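Local coordinates for uncharacterized protein (Bacteroides caccae, PDB 4L7A) that is of unknown function but is probably a zinc-dependent metallopeptidase, at residues E180-T188 with A221-K232; H71-V80 with L250-E261. All coordinates share one frame; numbering follows the deposited sequence.

Contact 1 of 2, residues E180-T188 with A221-K232; sequences EVAPLGFVT and AGEKGKPIIDQK
K232 turns CG away from its carbonyl carbon (chi1 -70°) and then runs extended to its amine, which brings NZ to the carbonyl of G185. The bond from K232 NZ to G185 O is 2.8 Å long. The amine sits above the carbonyl plane, 50° out of it. F186 CD1 lies 3.6 Å from K232 NZ, and the ring flanks the amine obliquely. D198 forms a salt bridge with this NZ, which probably balances the charge of the buried lysine, and S164 a hydrogen bond. I229 has nearly the same first torsion (chi1 -66°), and this lays its CG1 3.7 Å from G185 CA. I228 CG2 reaches that CA at the same distance. G185 is thus wedged between two isoleucine branches, and a CB on it would run into I228 CG2. One turn earlier in the helix G225 plays the matching part. G225 CA lies 3.3 Å from P183 O, and a CB on G225 would run into A182 O and P183 CA. A221 CB packs against A182 O, and P183 CA points a C-H at A221 O. V187 CG1 meets I229 CG2 at 4.1 Å. The G185 turn is a Schellman motif: F186 N bonds V181 O and G185 N bonds A182 O. It ends the short helix that begins at 178 and seats the helix end against the kinked part of helix 211-244.

Contact 2 of 2, residues H71-V80 with L250-E261; sequences HCWLEAYDEV and LLRKVIARRTNE
A76 and R258 are the two knobs of this antiparallel helix pair, which packs knobs-into-holes. The short axes pass 8.8 Å apart, at 142° between their directions. The small A76 methyl fills a hollow walled by L251, V254, I255 and R258; A76 CB is 3.8 Å from I255 CG1. In return the long R258 side chain fills the hollow between H71, E75, A76 and E79. Its CG is anti to the carbonyl carbon (chi1 -77°) and the chain runs extended to NE, which carries the guanidinium past A76 to E79. One face of the guanidinium lies against E75 CB and A76 N. R258 NH1 stands over one face of the H71 ring, bonds H71 O in the carbonyl plane at 2.9 Å, and makes a longer bridge to E75 OE1. NE and NH2 grip E79 OE1 side-on. R257 meets the same carboxylate end-on and nearly coplanar, with NH2 on OE1 and NH1 on OE2. Three N-H groups converge on E79 OE1. An alanine in place of R258 would probably open a gap between H71 and E79 and leave E75 without its partner across the helices.

V80 is the bump at the C-terminal end of 71-80. V80 CG2 packs 3.9 Å from V254 CG2 and also touches L250 and L251. L251 CD1 lies obliquely 3.8 Å from Y77 CD1, while the Y77 hydroxyl bonds H143 of helix 131-153. H143 directly precedes an HEFAH sequence that fits the zinc-binding HExxH motif, and the pair probably lies beside the metal site. At the N-terminal end of 71-80, C72 SG rests 3.7 Å from T259 CG2. Beside it H71 NE2 donates in the ring plane to the anti lone pair of E261 OE1, 2.9 Å away.

How the contacts relate
After helix 17-35 and the edge strand 38-40, the chain forms helix 59-81, which carries the earlier half of contact 2. It then passes through the other three strands of the sheet, 93-98, 107-112 and 115-122, and helix 131-153 before reaching 180-188, the first half of contact 1. Helix 195-208 follows, and helix 211-244 brings 221-232 back against 180-188, closing a loop of 32 residues. Soon afterwards helix 248-260 comes back to helix 59-81 and closes a far longer loop of 169 residues. The small loop therefore lies wholly within the large one; the two do not cross. The centres of contacts 1 and 2 lie about 26 Å apart. Helix 195-208 packs against both contacts.

Contact 1 of 2, residues E180-T188 with A221-K232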
loop_
_atom_site.group_PDB
_atom_site.type_symbol
_atom_site.label_atom_id
_atom_site.label_comp_id
_atom_site.label_asym_id
_atom_site.label_seq_id
_atom_site.Cartn_x
_atom_site.Cartn_y
_atom_site.Cartn_z
ATOM N N GLU A 180 17.793 13.178 10.293
ATOM C CA GLU A 180 19.016 12.396 10.368
ATOM C C GLU A 180 19.213 11.394 9.228
ATOM O O GLU A 180 20.336 11.220 8.800
ATOM C CB GLU A 180 19.106 11.643 11.699
ATOM C CG GLU A 180 20.426 10.868 11.897
ATOM C CD GLU A 180 20.536 10.175 13.284
ATOM O OE1 GLU A 180 19.683 10.447 14.161
ATOM O OE2 GLU A 180 21.501 9.384 13.480
ATOM N N VAL A 181 18.164 10.696 8.759
ATOM C CA VAL A 181 18.413 9.607 7.807
ATOM C C VAL A 181 18.463 10.022 6.324
ATOM O O VAL A 181 19.069 9.362 5.487
ATOM C CB VAL A 181 17.457 8.427 8.006
ATOM C CG1 VAL A 181 17.613 7.904 9.441
ATOM C CG2 VAL A 181 16.014 8.798 7.671
ATOM N N ALA A 182 17.799 11.106 6.008
ATOM C CA ALA A 182 17.712 11.577 4.652
ATOM C C ALA A 182 19.083 11.938 4.132
ATOM O O ALA A 182 19.387 11.578 3.025
ATOM C CB ALA A 182 16.740 12.734 4.575
ATOM N N PRO A 183 19.934 12.629 4.942
ATOM C CA PRO A 183 21.293 12.935 4.458
ATOM C C PRO A 183 22.138 11.710 4.164
ATOM O O PRO A 183 23.144 11.830 3.460
ATOM C CB PRO A 183 21.922 13.756 5.608
ATOM C CG PRO A 183 20.810 14.421 6.236
ATOM C CD PRO A 183 19.664 13.374 6.174
ATOM N N LEU A 184 21.724 10.561 4.683
ATOM C CA LEU A 184 22.410 9.289 4.417
ATOM C C LEU A 184 21.771 8.537 3.249
ATOM O O LEU A 184 22.193 7.432 2.925
ATOM C CB LEU A 184 22.384 8.370 5.663
ATOM C CG LEU A 184 22.761 9.012 6.981
ATOM C CD1 LEU A 184 22.514 8.028 8.114
ATOM C CD2 LEU A 184 24.209 9.503 7.024
ATOM N N GLY A 185 20.767 9.118 2.607
ATOM C CA GLY A 185 20.145 8.490 1.452
ATOM C C GLY A 185 18.978 7.574 1.787
ATOM O O GLY A 185 18.649 6.674 1.033
ATOM N N PHE A 186 18.364 7.775 2.945
ATOM C CA PHE A 186 17.201 6.971 3.354
ATOM C C PHE A 186 15.959 7.833 3.293
ATOM O O PHE A 186 15.926 8.929 3.915
ATOM C CB PHE A 186 17.389 6.461 4.791
ATOM C CG PHE A 186 18.558 5.503 4.949
ATOM C CD1 PHE A 186 18.704 4.416 4.085
ATOM C CD2 PHE A 186 19.499 5.694 5.922
ATOM C CE1 PHE A 186 19.754 3.555 4.211
ATOM C CE2 PHE A 186 20.559 4.824 6.045
ATOM C CZ PHE A 186 20.705 3.781 5.178
ATOM N N VAL A 187 14.942 7.359 2.560
ATOM C CA VAL A 187 13.704 8.099 2.417
ATOM C C VAL A 187 12.821 8.148 3.660
ATOM O O VAL A 187 11.983 9.027 3.768
ATOM C CB VAL A 187 12.854 7.641 1.200
ATOM C CG1 VAL A 187 13.558 8.016 -0.120
ATOM C CG2 VAL A 187 12.527 6.118 1.230
ATOM N N THR A 188 13.005 7.214 4.582
ATOM C CA THR A 188 12.305 7.165 5.851
ATOM C C THR A 188 13.226 6.513 6.862
ATOM O O THR A 188 14.187 5.850 6.494
ATOM C CB THR A 188 11.041 6.241 5.778
ATOM O OG1 THR A 188 11.404 4.907 5.391
ATOM C CG2 THR A 188 10.041 6.773 4.852
ATOM N N ALA A 221 17.489 15.806 2.609
ATOM C CA ALA A 221 18.674 15.024 2.248
ATOM C C ALA A 221 19.920 15.870 1.952
ATOM O O ALA A 221 21.065 15.418 2.204
ATOM C CB ALA A 221 18.359 14.115 1.086
ATOM N N GLY A 222 19.733 17.098 1.443
ATOM C CA GLY A 222 20.885 18.048 1.241
ATOM C C GLY A 222 21.850 17.486 0.185
ATOM O O GLY A 222 21.573 16.489 -0.468
ATOM N N GLU A 223 22.994 18.114 0.051
ATOM C CA GLU A 223 23.972 17.785 -0.954
ATOM C C GLU A 223 24.495 16.391 -0.869
ATOM O O GLU A 223 24.860 15.856 -1.880
ATOM C CB GLU A 223 25.191 18.705 -0.831
ATOM C CG GLU A 223 24.974 20.109 -1.282
ATOM C CD GLU A 223 26.275 20.912 -1.126
ATOM O OE1 GLU A 223 26.643 21.247 0.021
ATOM O OE2 GLU A 223 26.946 21.155 -2.147
ATOM N N LYS A 224 24.611 15.822 0.325
ATOM C CA LYS A 224 25.087 14.415 0.446
ATOM C C LYS A 224 24.060 13.398 0.115
ATOM O O LYS A 224 24.352 12.424 -0.512
ATOM C CB LYS A 224 25.498 14.064 1.890
ATOM C CG LYS A 224 26.662 14.841 2.363
ATOM C CD LYS A 224 27.850 14.550 1.482
ATOM C CE LYS A 224 29.076 15.314 1.962
ATOM N NZ LYS A 224 30.151 14.975 1.047
ATOM N N GLY A 225 22.858 13.585 0.614
ATOM C CA GLY A 225 21.840 12.547 0.473
ATOM C C GLY A 225 21.084 12.519 -0.850
ATOM O O GLY A 225 20.629 11.461 -1.281
ATOM N N LYS A 226 20.906 13.676 -1.478
ATOM C CA LYS A 226 20.167 13.759 -2.723
ATOM C C LYS A 226 20.740 12.845 -3.777
ATOM O O LYS A 226 19.998 12.111 -4.396
ATOM C CB LYS A 226 20.155 15.174 -3.285
ATOM C CG LYS A 226 18.876 15.873 -3.141
ATOM C CD LYS A 226 18.960 17.330 -3.595
ATOM C CE LYS A 226 19.300 18.235 -2.423
ATOM N NZ LYS A 226 18.363 19.368 -2.396
ATOM N N PRO A 227 22.055 12.931 -4.038
ATOM C CA PRO A 227 22.609 12.012 -5.027
ATOM C C PRO A 227 22.433 10.537 -4.651
ATOM O O PRO A 227 22.345 9.706 -5.555
ATOM C CB PRO A 227 24.108 12.353 -5.034
ATOM C CG PRO A 227 24.239 13.639 -4.367
ATOM C CD PRO A 227 23.097 13.780 -3.437
ATOM N N ILE A 228 22.448 10.215 -3.347
ATOM C CA ILE A 228 22.270 8.851 -2.924
ATOM C C ILE A 228 20.812 8.351 -3.202
ATOM O O ILE A 228 20.610 7.253 -3.736
ATOM C CB ILE A 228 22.650 8.672 -1.467
ATOM C CG1 ILE A 228 24.136 9.001 -1.249
ATOM C CG2 ILE A 228 22.461 7.236 -1.095
ATOM C CD1 ILE A 228 24.515 9.255 0.226
ATOM N N ILE A 229 19.834 9.183 -2.869
ATOM C CA ILE A 229 18.450 8.891 -3.167
ATOM C C ILE A 229 18.231 8.812 -4.684
ATOM O O ILE A 229 17.552 7.876 -5.158
ATOM C CB ILE A 229 17.519 9.854 -2.523
ATOM C CG1 ILE A 229 17.605 9.687 -1.017
ATOM C CG2 ILE A 229 16.064 9.582 -2.937
ATOM C CD1 ILE A 229 16.921 10.767 -0.238
ATOM N N ASP A 230 18.829 9.746 -5.430
ATOM C CA ASP A 230 18.748 9.714 -6.878
ATOM C C ASP A 230 19.276 8.385 -7.453
ATOM O O ASP A 230 18.642 7.770 -8.296
ATOM C CB ASP A 230 19.517 10.897 -7.492
ATOM C CG ASP A 230 18.785 12.247 -7.275
ATOM O OD1 ASP A 230 17.531 12.236 -7.205
ATOM O OD2 ASP A 230 19.466 13.297 -7.204
ATOM N N GLN A 231 20.403 7.920 -6.948
ATOM C CA GLN A 231 20.981 6.678 -7.441
ATOM C C GLN A 231 20.071 5.457 -7.149
ATOM O O GLN A 231 19.870 4.594 -8.020
ATOM C CB GLN A 231 22.352 6.493 -6.801
ATOM C CG GLN A 231 23.025 5.232 -7.221
ATOM C CD GLN A 231 24.362 5.064 -6.540
ATOM O OE1 GLN A 231 24.794 5.903 -5.773
ATOM N NE2 GLN A 231 25.030 3.988 -6.849
ATOM N N LYS A 232 19.538 5.391 -5.925
ATOM C CA LYS A 232 18.611 4.335 -5.535
ATOM C C LYS A 232 17.366 4.325 -6.395
ATOM O O LYS A 232 16.932 3.264 -6.926
ATOM C CB LYS A 232 18.213 4.493 -4.047
ATOM C CG LYS A 232 19.360 4.169 -3.128
ATOM C CD LYS A 232 18.996 4.382 -1.654
ATOM C CE LYS A 232 20.086 3.897 -0.768
ATOM N NZ LYS A 232 19.798 4.181 0.708
#

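Contact 2 of 2, residues H71-V80 with L250-E261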
loop_
_atom_site.group_PDB
_atom_site.type_symbol
_atom_site.label_atom_id
_atom_site.label_comp_id
_atom_site.label_asym_id
_atom_site.label_seq_id
_atom_site.Cartn_x
_atom_site.Cartn_y
_atom_site.Cartn_z
ATOM N N HIS A 71 -9.728 0.778 -7.427
ATOM C CA HIS A 71 -9.463 1.933 -8.331
ATOM C C HIS A 71 -8.051 2.516 -8.235
ATOM O O HIS A 71 -7.446 2.873 -9.255
ATOM C CB HIS A 71 -10.445 3.068 -8.065
ATOM C CG HIS A 71 -10.383 4.151 -9.081
ATOM N ND1 HIS A 71 -10.831 3.969 -10.378
ATOM C CD2 HIS A 71 -9.895 5.409 -9.017
ATOM C CE1 HIS A 71 -10.664 5.086 -11.056
ATOM N NE2 HIS A 71 -10.092 5.974 -10.257
ATOM N N CYS A 72 -7.527 2.566 -7.011
ATOM C CA CYS A 72 -6.268 3.279 -6.725
ATOM C C CYS A 72 -4.998 2.422 -6.683
ATOM O O CYS A 72 -3.870 2.955 -6.768
ATOM C CB CYS A 72 -6.407 4.019 -5.425
ATOM S SG CYS A 72 -7.675 5.284 -5.494
ATOM N N TRP A 73 -5.165 1.122 -6.569
ATOM C CA TRP A 73 -4.044 0.175 -6.601
ATOM C C TRP A 73 -4.242 -0.835 -7.738
ATOM O O TRP A 73 -3.505 -0.789 -8.743
ATOM C CB TRP A 73 -3.753 -0.445 -5.225
ATOM C CG TRP A 73 -3.211 -1.815 -5.310
ATOM C CD1 TRP A 73 -2.139 -2.248 -6.036
ATOM C CD2 TRP A 73 -3.772 -2.951 -4.702
ATOM N NE1 TRP A 73 -2.038 -3.624 -5.942
ATOM C CE2 TRP A 73 -3.025 -4.058 -5.090
ATOM C CE3 TRP A 73 -4.824 -3.136 -3.806
ATOM C CZ2 TRP A 73 -3.295 -5.349 -4.598
ATOM C CZ3 TRP A 73 -5.126 -4.451 -3.377
ATOM C CH2 TRP A 73 -4.360 -5.512 -3.789
ATOM N N LEU A 74 -5.273 -1.683 -7.645
ATOM C CA LEU A 74 -5.390 -2.808 -8.562
ATOM C C LEU A 74 -5.518 -2.352 -10.010
ATOM O O LEU A 74 -4.768 -2.795 -10.836
ATOM C CB LEU A 74 -6.562 -3.687 -8.206
ATOM C CG LEU A 74 -6.405 -4.571 -6.982
ATOM C CD1 LEU A 74 -7.758 -5.103 -6.561
ATOM C CD2 LEU A 74 -5.490 -5.725 -7.249
ATOM N N GLU A 75 -6.371 -1.371 -10.270
ATOM C CA GLU A 75 -6.503 -0.818 -11.597
ATOM C C GLU A 75 -5.321 0.015 -12.067
ATOM O O GLU A 75 -5.118 0.144 -13.282
ATOM C CB GLU A 75 -7.800 -0.034 -11.764
ATOM C CG GLU A 75 -9.025 -0.944 -11.899
ATOM C CD GLU A 75 -10.300 -0.120 -12.089
ATOM O OE1 GLU A 75 -10.297 0.901 -12.805
ATOM O OE2 GLU A 75 -11.294 -0.452 -11.479
ATOM N N ALA A 76 -4.533 0.547 -11.131
ATOM C CA ALA A 76 -3.372 1.341 -11.500
ATOM C C ALA A 76 -2.258 0.452 -12.013
ATOM O O ALA A 76 -1.603 0.691 -13.037
ATOM C CB ALA A 76 -2.905 2.186 -10.294
ATOM N N TYR A 77 -2.027 -0.581 -11.257
ATOM C CA TYR A 77 -1.096 -1.618 -11.630
ATOM C C TYR A 77 -1.520 -2.250 -12.961
ATOM O O TYR A 77 -0.663 -2.453 -13.821
ATOM C CB TYR A 77 -0.997 -2.664 -10.529
ATOM C CG TYR A 77 -0.123 -2.306 -9.322
ATOM C CD1 TYR A 77 0.106 -0.991 -8.928
ATOM C CD2 TYR A 77 0.461 -3.333 -8.540
ATOM C CE1 TYR A 77 0.930 -0.686 -7.792
ATOM C CE2 TYR A 77 1.221 -3.062 -7.431
ATOM C CZ TYR A 77 1.470 -1.735 -7.060
ATOM O OH TYR A 77 2.258 -1.519 -5.990
ATOM N N ASP A 78 -2.817 -2.507 -13.147
ATOM C CA ASP A 78 -3.283 -3.070 -14.404
ATOM C C ASP A 78 -2.985 -2.110 -15.538
ATOM O O ASP A 78 -2.451 -2.518 -16.540
ATOM C CB ASP A 78 -4.799 -3.315 -14.438
ATOM C CG ASP A 78 -5.245 -4.496 -13.608
ATOM O OD1 ASP A 78 -4.414 -5.357 -13.247
ATOM O OD2 ASP A 78 -6.477 -4.568 -13.349
ATOM N N GLU A 79 -3.322 -0.832 -15.365
ATOM C CA GLU A 79 -3.116 0.161 -16.417
ATOM C C GLU A 79 -1.657 0.248 -16.885
ATOM O O GLU A 79 -1.377 0.379 -18.061
ATOM C CB GLU A 79 -3.557 1.541 -15.920
ATOM C CG GLU A 79 -3.684 2.589 -17.001
ATOM C CD GLU A 79 -4.139 3.946 -16.436
ATOM O OE1 GLU A 79 -5.076 4.039 -15.612
ATOM O OE2 GLU A 79 -3.518 4.932 -16.803
ATOM N N VAL A 80 -0.718 0.206 -15.954
ATOM C CA VAL A 80 0.673 0.374 -16.335
ATOM C C VAL A 80 1.418 -0.925 -16.592
ATOM O O VAL A 80 2.245 -0.963 -17.481
ATOM C CB VAL A 80 1.389 1.197 -15.291
ATOM C CG1 VAL A 80 2.867 1.397 -15.671
ATOM C CG2 VAL A 80 0.679 2.561 -15.198
ATOM N N LEU A 250 5.565 6.600 -14.705
ATOM C CA LEU A 250 4.210 6.553 -15.208
ATOM C C LEU A 250 3.247 6.000 -14.150
ATOM O O LEU A 250 2.149 6.517 -13.987
ATOM C CB LEU A 250 4.169 5.698 -16.467
ATOM C CG LEU A 250 2.793 5.567 -17.093
ATOM C CD1 LEU A 250 2.238 6.953 -17.422
ATOM C CD2 LEU A 250 2.852 4.612 -18.367
ATOM N N LEU A 251 3.654 4.919 -13.482
ATOM C CA LEU A 251 2.832 4.301 -12.445
ATOM C C LEU A 251 2.586 5.288 -11.305
ATOM O O LEU A 251 1.462 5.411 -10.825
ATOM C CB LEU A 251 3.425 2.980 -11.918
ATOM C CG LEU A 251 2.651 2.225 -10.814
ATOM C CD1 LEU A 251 1.268 1.859 -11.232
ATOM C CD2 LEU A 251 3.356 0.958 -10.470
ATOM N N ARG A 252 3.614 6.009 -10.895
ATOM C CA ARG A 252 3.421 7.086 -9.891
ATOM C C ARG A 252 2.329 8.099 -10.304
ATOM O O ARG A 252 1.480 8.469 -9.489
ATOM C CB ARG A 252 4.746 7.816 -9.604
ATOM C CG ARG A 252 4.598 9.011 -8.637
ATOM C CD ARG A 252 5.916 9.814 -8.550
ATOM N NE ARG A 252 6.219 10.402 -9.841
ATOM C CZ ARG A 252 5.727 11.580 -10.261
ATOM N NH1 ARG A 252 4.940 12.299 -9.488
ATOM N NH2 ARG A 252 6.014 12.049 -11.476
ATOM N N LYS A 253 2.356 8.516 -11.571
ATOM C CA LYS A 253 1.422 9.508 -12.075
ATOM C C LYS A 253 0.036 8.953 -12.185
ATOM O O LYS A 253 -0.921 9.643 -11.870
ATOM C CB LYS A 253 1.870 10.047 -13.426
ATOM C CG LYS A 253 2.996 11.063 -13.303
ATOM C CD LYS A 253 4.042 10.940 -14.430
ATOM C CE LYS A 253 3.514 11.385 -15.771
ATOM N NZ LYS A 253 3.752 12.817 -15.950
ATOM N N VAL A 254 -0.066 7.707 -12.626
ATOM C CA VAL A 254 -1.358 7.052 -12.741
ATOM C C VAL A 254 -2.018 6.873 -11.353
ATOM O O VAL A 254 -3.192 7.164 -11.191
ATOM C CB VAL A 254 -1.236 5.746 -13.527
ATOM C CG1 VAL A 254 -2.477 4.873 -13.356
ATOM C CG2 VAL A 254 -0.985 6.083 -15.016
ATOM N N ILE A 255 -1.239 6.495 -10.356
ATOM C CA ILE A 255 -1.734 6.412 -8.983
ATOM C C ILE A 255 -2.243 7.768 -8.497
ATOM O O ILE A 255 -3.374 7.859 -8.014
ATOM C CB ILE A 255 -0.658 5.855 -8.033
ATOM C CG1 ILE A 255 -0.518 4.353 -8.315
ATOM C CG2 ILE A 255 -1.035 6.120 -6.537
ATOM C CD1 ILE A 255 0.638 3.657 -7.704
ATOM N N ALA A 256 -1.453 8.839 -8.696
ATOM C CA ALA A 256 -1.891 10.166 -8.319
ATOM C C ALA A 256 -3.189 10.605 -9.029
ATOM O O ALA A 256 -4.067 11.216 -8.402
ATOM C CB ALA A 256 -0.784 11.214 -8.572
ATOM N N ARG A 257 -3.320 10.302 -10.312
ATOM C CA ARG A 257 -4.514 10.661 -11.037
ATOM C C ARG A 257 -5.690 9.917 -10.436
ATOM O O ARG A 257 -6.777 10.478 -10.234
ATOM C CB ARG A 257 -4.370 10.282 -12.512
ATOM C CG ARG A 257 -5.405 10.867 -13.404
ATOM C CD ARG A 257 -5.490 10.163 -14.774
ATOM N NE ARG A 257 -6.162 8.867 -14.676
ATOM C CZ ARG A 257 -5.673 7.681 -15.043
ATOM N NH1 ARG A 257 -4.471 7.526 -15.556
ATOM N NH2 ARG A 257 -6.426 6.609 -14.916
ATOM N N ARG A 258 -5.480 8.641 -10.157
ATOM C CA ARG A 258 -6.568 7.821 -9.625
ATOM C C ARG A 258 -7.024 8.195 -8.207
ATOM O O ARG A 258 -8.228 8.263 -7.943
ATOM C CB ARG A 258 -6.216 6.342 -9.753
ATOM C CG ARG A 258 -6.386 5.824 -11.182
ATOM C CD ARG A 258 -5.683 4.507 -11.334
ATOM N NE ARG A 258 -5.992 3.960 -12.645
ATOM C CZ ARG A 258 -7.128 3.360 -12.954
ATOM N NH1 ARG A 258 -8.071 3.153 -12.039
ATOM N NH2 ARG A 258 -7.308 2.949 -14.192
ATOM N N THR A 259 -6.100 8.491 -7.320
ATOM C CA THR A 259 -6.486 8.888 -5.946
ATOM C C THR A 259 -7.154 10.278 -5.940
ATOM O O THR A 259 -7.967 10.556 -5.071
ATOM C CB THR A 259 -5.312 8.889 -4.956
ATOM O OG1 THR A 259 -4.221 9.617 -5.489
ATOM C CG2 THR A 259 -4.830 7.514 -4.693
ATOM N N ASN A 260 -6.877 11.115 -6.929
ATOM C CA ASN A 260 -7.646 12.371 -7.057
ATOM C C ASN A 260 -9.034 12.216 -7.637
ATOM O O ASN A 260 -9.804 13.139 -7.576
ATOM C CB ASN A 260 -6.926 13.398 -7.919
ATOM C CG ASN A 260 -5.878 14.170 -7.147
ATOM O OD1 ASN A 260 -5.908 14.271 -5.893
ATOM N ND2 ASN A 260 -4.913 14.710 -7.887
ATOM N N GLU A 261 -9.320 11.053 -8.208
ATOM C CA GLU A 261 -10.608 10.715 -8.809
ATOM C C GLU A 261 -11.558 10.032 -7.826
ATOM O O GLU A 261 -12.672 9.680 -8.207
ATOM C CB GLU A 261 -10.392 9.721 -9.958
ATOM C CG GLU A 261 -9.914 10.364 -11.198
ATOM C CD GLU A 261 -9.407 9.374 -12.228
ATOM O OE1 GLU A 261 -9.558 8.129 -12.059
ATOM O OE2 GLU A 261 -8.815 9.860 -13.190
#